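Local coordinates for protein CRISPR-associated endonuclease Cas3-HD (Methanocaldococcus jannaschii, PDB 3S4L) that cleaves single-stranded DNA, in a magnesium-dependent reaction, and single-stranded RNA as an HD-type nuclease of the CRISPR interference system, at residues A[142-152]-A[181-192]. Numbering follows the deposited sequence.
Sequences AEVVLDKLKKF and KDDIIRFVIEMS
Val145 fits as a knob into a hole formed by Ile185, Val188, Ile189 and Ser192. Both of its branches are used: CG2 lies 3.5 Å from Val188 CG1, while CG1, turned anti to the backbone N (chi1 170°), lies against both Val188 and Ile189. A short, beta-branched side chain suits this place because it offers two methyls close to the backbone. One turn on, the longer Leu149 sends CD1 between Ile184 and Ile185, 4.0 Å from Ile184 CG2, and also touches Val188. Toward the outer side, Leu146 CD2 meets Ile185 CG2 at 3.8 Å, the two side chains crossing at about a right angle. Small Ala142 allows the backbones to draw near, its CA 5.3 Å from that of Ile189.

Helices 142-149 and 181-192 run roughly antiparallel, at 143° between their directions, and their axes come within 9.3 Å, as part of the mainly helical HD domain of this Cas3 nuclease.

A type I turn from Leu149 to Phe152 then brings the aromatic ring to the start of helix 181-197, where its broad apolar surface can meet Ile184 and the methylenes of Lys181 at once. Ile184 CD1 approaches Phe152 CE2 obliquely at 3.6 Å, and Lys181 CB lies at the ring edge. The extended lysine is long enough to lay its methylenes past Phe152 and point NZ at Lys150 O, modelled too close for the details of that hydrogen bond to be trusted. Ser192, beside Val145, folds its hydroxyl back to Val188 O, 2.7 Å from OG and out of the carbonyl plane, which satisfies a buried polar group within its own helix. Val188 also rests on Leu93 and Met121, and Ile184 on Tyr97; helix 91-107 begins with the metal ligand His91, whose side chain is about 8 Å from that of Leu149.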
loop_
_atom_site.group_PDB
_atom_site.type_symbol
_atom_site.label_atom_id
_atom_site.label_comp_id
_atom_site.label_asym_id
_atom_site.label_seq_id
_atom_site.Cartn_x
_atom_site.Cartn_y
_atom_site.Cartn_z
ATOM N N ALA A 142 -7.519 16.543 6.007
ATOM C CA ALA A 142 -7.238 16.930 4.633
ATOM C C ALA A 142 -5.974 17.774 4.561
ATOM O O ALA A 142 -5.182 17.640 3.638
ATOM C CB ALA A 142 -8.425 17.687 4.044
ATOM N N GLU A 143 -5.780 18.648 5.539
ATOM C CA GLU A 143 -4.582 19.489 5.554
ATOM C C GLU A 143 -3.282 18.656 5.557
ATOM O O GLU A 143 -2.376 18.880 4.745
ATOM C CB GLU A 143 -4.609 20.429 6.749
ATOM C CG GLU A 143 -3.387 21.329 6.793
ATOM C CD GLU A 143 -3.523 22.459 7.803
ATOM O OE1 GLU A 143 -4.504 22.460 8.579
ATOM O OE2 GLU A 143 -2.655 23.349 7.809
ATOM N N VAL A 144 -3.209 17.696 6.479
ATOM C CA VAL A 144 -2.073 16.794 6.576
ATOM C C VAL A 144 -1.860 16.020 5.284
ATOM O O VAL A 144 -0.719 15.861 4.844
ATOM C CB VAL A 144 -2.224 15.803 7.754
ATOM C CG1 VAL A 144 -1.064 14.823 7.754
ATOM C CG2 VAL A 144 -2.295 16.571 9.068
ATOM N N VAL A 145 -2.939 15.527 4.669
ATOM C CA VAL A 145 -2.789 14.923 3.339
ATOM C C VAL A 145 -2.063 15.890 2.401
ATOM O O VAL A 145 -1.094 15.509 1.754
ATOM C CB VAL A 145 -4.125 14.506 2.701
ATOM C CG1 VAL A 145 -3.902 14.121 1.229
ATOM C CG2 VAL A 145 -4.759 13.343 3.484
ATOM N N LEU A 146 -2.513 17.144 2.355
ATOM C CA LEU A 146 -1.871 18.134 1.497
ATOM C C LEU A 146 -0.404 18.345 1.868
ATOM O O LEU A 146 0.437 18.580 1.003
ATOM C CB LEU A 146 -2.611 19.488 1.528
ATOM C CG LEU A 146 -4.032 19.581 0.962
ATOM C CD1 LEU A 146 -4.545 20.983 1.188
ATOM C CD2 LEU A 146 -4.073 19.240 -0.517
ATOM N N ASP A 147 -0.102 18.307 3.155
ATOM C CA ASP A 147 1.285 18.379 3.596
ATOM C C ASP A 147 2.110 17.194 3.042
ATOM O O ASP A 147 3.241 17.357 2.571
ATOM C CB ASP A 147 1.342 18.361 5.137
ATOM C CG ASP A 147 0.888 19.680 5.766
ATOM O OD1 ASP A 147 0.806 20.692 5.034
ATOM O OD2 ASP A 147 0.632 19.709 6.996
ATOM N N LYS A 148 1.535 16.000 3.101
ATOM C CA LYS A 148 2.317 14.799 2.839
ATOM C C LYS A 148 2.427 14.498 1.351
ATOM O O LYS A 148 3.199 13.638 0.929
ATOM C CB LYS A 148 1.755 13.603 3.610
ATOM C CG LYS A 148 1.863 13.715 5.136
ATOM C CD LYS A 148 1.016 12.597 5.793
ATOM C CE LYS A 148 1.337 12.399 7.274
ATOM N NZ LYS A 148 0.902 11.029 7.719
ATOM N N LEU A 149 1.658 15.231 0.558
ATOM C CA LEU A 149 1.682 15.049 -0.886
ATOM C C LEU A 149 2.208 16.292 -1.597
ATOM O O LEU A 149 2.364 16.304 -2.820
ATOM C CB LEU A 149 0.291 14.657 -1.395
ATOM C CG LEU A 149 0.007 13.218 -0.989
ATOM C CD1 LEU A 149 -1.392 12.765 -1.374
ATOM C CD2 LEU A 149 1.082 12.337 -1.646
ATOM N N LYS A 150 2.497 17.330 -0.821
ATOM C CA LYS A 150 2.942 18.600 -1.395
ATOM C C LYS A 150 4.012 18.395 -2.467
ATOM O O LYS A 150 3.880 18.891 -3.591
ATOM C CB LYS A 150 3.476 19.534 -0.305
ATOM C CG LYS A 150 3.708 20.975 -0.785
ATOM C CD LYS A 150 4.089 21.894 0.373
ATOM C CE LYS A 150 4.040 23.361 -0.046
ATOM N NZ LYS A 150 5.048 23.668 -1.101
ATOM N N LYS A 151 5.062 17.648 -2.124
ATOM C CA LYS A 151 6.190 17.455 -3.045
ATOM C C LYS A 151 6.042 16.265 -4.005
ATOM O O LYS A 151 7.003 15.885 -4.672
ATOM C CB LYS A 151 7.518 17.363 -2.280
ATOM C CG LYS A 151 8.007 18.693 -1.749
ATOM C CD LYS A 151 7.795 19.781 -2.790
ATOM C CE LYS A 151 8.600 21.040 -2.497
ATOM N NZ LYS A 151 8.648 21.925 -3.703
ATOM N N PHE A 152 4.851 15.679 -4.093
ATOM C CA PHE A 152 4.658 14.602 -5.064
ATOM C C PHE A 152 4.740 15.165 -6.485
ATOM O O PHE A 152 4.040 16.120 -6.826
ATOM C CB PHE A 152 3.330 13.869 -4.854
ATOM C CG PHE A 152 3.073 12.768 -5.866
ATOM C CD1 PHE A 152 3.811 11.584 -5.832
ATOM C CD2 PHE A 152 2.084 12.907 -6.839
ATOM C CE1 PHE A 152 3.577 10.565 -6.759
ATOM C CE2 PHE A 152 1.838 11.891 -7.764
ATOM C CZ PHE A 152 2.590 10.717 -7.729
ATOM N N LYS A 181 -1.407 14.006 -9.595
ATOM C CA LYS A 181 -1.271 14.457 -8.216
ATOM C C LYS A 181 -2.577 14.790 -7.493
ATOM O O LYS A 181 -2.803 14.341 -6.369
ATOM C CB LYS A 181 -0.354 15.682 -8.151
ATOM C CG LYS A 181 -0.199 16.229 -6.740
ATOM C CD LYS A 181 0.821 17.351 -6.690
ATOM C CE LYS A 181 1.091 17.768 -5.266
ATOM N NZ LYS A 181 2.227 18.727 -5.215
ATOM N N ASP A 182 -3.430 15.588 -8.119
ATOM C CA ASP A 182 -4.635 16.036 -7.444
ATOM C C ASP A 182 -5.616 14.880 -7.306
ATOM O O ASP A 182 -6.357 14.790 -6.322
ATOM C CB ASP A 182 -5.245 17.271 -8.146
ATOM C CG ASP A 182 -4.276 18.463 -8.187
ATOM O OD1 ASP A 182 -3.232 18.437 -7.486
ATOM O OD2 ASP A 182 -4.562 19.434 -8.920
ATOM N N ASP A 183 -5.595 13.969 -8.269
ATOM C CA ASP A 183 -6.383 12.749 -8.150
ATOM C C ASP A 183 -5.989 11.921 -6.927
ATOM O O ASP A 183 -6.851 11.363 -6.251
ATOM C CB ASP A 183 -6.264 11.918 -9.426
ATOM C CG ASP A 183 -6.796 12.651 -10.645
ATOM O OD1 ASP A 183 -8.036 12.795 -10.751
ATOM O OD2 ASP A 183 -5.977 13.086 -11.488
ATOM N N ILE A 184 -4.692 11.857 -6.632
ATOM C CA ILE A 184 -4.215 11.099 -5.468
ATOM C C ILE A 184 -4.607 11.813 -4.173
ATOM O O ILE A 184 -5.035 11.182 -3.203
ATOM C CB ILE A 184 -2.684 10.812 -5.550
ATOM C CG1 ILE A 184 -2.398 9.948 -6.785
ATOM C CG2 ILE A 184 -2.181 10.116 -4.281
ATOM C CD1 ILE A 184 -0.917 9.621 -7.033
ATOM N N ILE A 185 -4.478 13.137 -4.180
ATOM C CA ILE A 185 -4.928 13.973 -3.076
ATOM C C ILE A 185 -6.408 13.731 -2.772
ATOM O O ILE A 185 -6.790 13.487 -1.625
ATOM C CB ILE A 185 -4.663 15.470 -3.391
ATOM C CG1 ILE A 185 -3.164 15.782 -3.258
ATOM C CG2 ILE A 185 -5.529 16.405 -2.519
ATOM C CD1 ILE A 185 -2.778 17.185 -3.769
ATOM N N ARG A 186 -7.239 13.788 -3.806
ATOM C CA ARG A 186 -8.680 13.603 -3.651
ATOM C C ARG A 186 -8.965 12.234 -3.061
ATOM O O ARG A 186 -9.761 12.103 -2.123
ATOM C CB ARG A 186 -9.377 13.727 -5.011
ATOM C CG ARG A 186 -10.294 14.910 -5.148
ATOM C CD ARG A 186 -10.950 14.959 -6.526
ATOM N NE ARG A 186 -9.968 15.097 -7.596
ATOM C CZ ARG A 186 -9.448 16.253 -7.989
ATOM N NH1 ARG A 186 -9.829 17.386 -7.405
ATOM N NH2 ARG A 186 -8.549 16.275 -8.965
ATOM N N PHE A 187 -8.323 11.207 -3.617
ATOM C CA PHE A 187 -8.501 9.861 -3.086
ATOM C C PHE A 187 -8.116 9.760 -1.621
ATOM O O PHE A 187 -8.880 9.247 -0.806
ATOM C CB PHE A 187 -7.715 8.805 -3.870
ATOM C CG PHE A 187 -7.791 7.448 -3.242
ATOM C CD1 PHE A 187 -8.919 6.665 -3.397
ATOM C CD2 PHE A 187 -6.763 6.978 -2.454
ATOM C CE1 PHE A 187 -9.004 5.426 -2.792
ATOM C CE2 PHE A 187 -6.842 5.750 -1.856
ATOM C CZ PHE A 187 -7.967 4.971 -2.023
ATOM N N VAL A 188 -6.921 10.229 -1.284
ATOM C CA VAL A 188 -6.448 10.119 0.093
ATOM C C VAL A 188 -7.313 10.901 1.101
ATOM O O VAL A 188 -7.635 10.394 2.174
ATOM C CB VAL A 188 -4.968 10.520 0.232
ATOM C CG1 VAL A 188 -4.530 10.333 1.674
ATOM C CG2 VAL A 188 -4.099 9.691 -0.732
ATOM N N ILE A 189 -7.696 12.125 0.756
ATOM C CA ILE A 189 -8.616 12.870 1.603
ATOM C C ILE A 189 -9.878 12.050 1.835
ATOM O O ILE A 189 -10.301 11.847 2.979
ATOM C CB ILE A 189 -8.990 14.232 0.966
ATOM C CG1 ILE A 189 -7.793 15.178 1.010
ATOM C CG2 ILE A 189 -10.194 14.862 1.680
ATOM C CD1 ILE A 189 -7.998 16.458 0.234
ATOM N N GLU A 190 -10.471 11.568 0.744
ATOM C CA GLU A 190 -11.686 10.758 0.815
ATOM C C GLU A 190 -11.469 9.524 1.684
ATOM O O GLU A 190 -12.384 9.060 2.362
ATOM C CB GLU A 190 -12.136 10.345 -0.593
ATOM C CG GLU A 190 -13.615 10.006 -0.708
ATOM C CD GLU A 190 -14.004 9.494 -2.091
ATOM O OE1 GLU A 190 -15.222 9.320 -2.341
ATOM O OE2 GLU A 190 -13.097 9.258 -2.922
ATOM N N MET A 191 -10.251 8.996 1.674
ATOM C CA MET A 191 -9.929 7.835 2.494
ATOM C C MET A 191 -9.830 8.189 3.965
ATOM O O MET A 191 -10.437 7.544 4.810
ATOM C CB MET A 191 -8.601 7.231 2.042
ATOM C CG MET A 191 -8.740 6.299 0.862
ATOM S SD MET A 191 -8.903 4.592 1.394
ATOM C CE MET A 191 -7.189 4.274 1.865
ATOM N N SER A 192 -9.040 9.218 4.250
ATOM C CA SER A 192 -8.746 9.654 5.610
ATOM C C SER A 192 -10.009 10.022 6.357
ATOM O O SER A 192 -10.104 9.821 7.567
ATOM C CB SER A 192 -7.822 10.866 5.561
ATOM O OG SER A 192 -6.757 10.618 4.667
#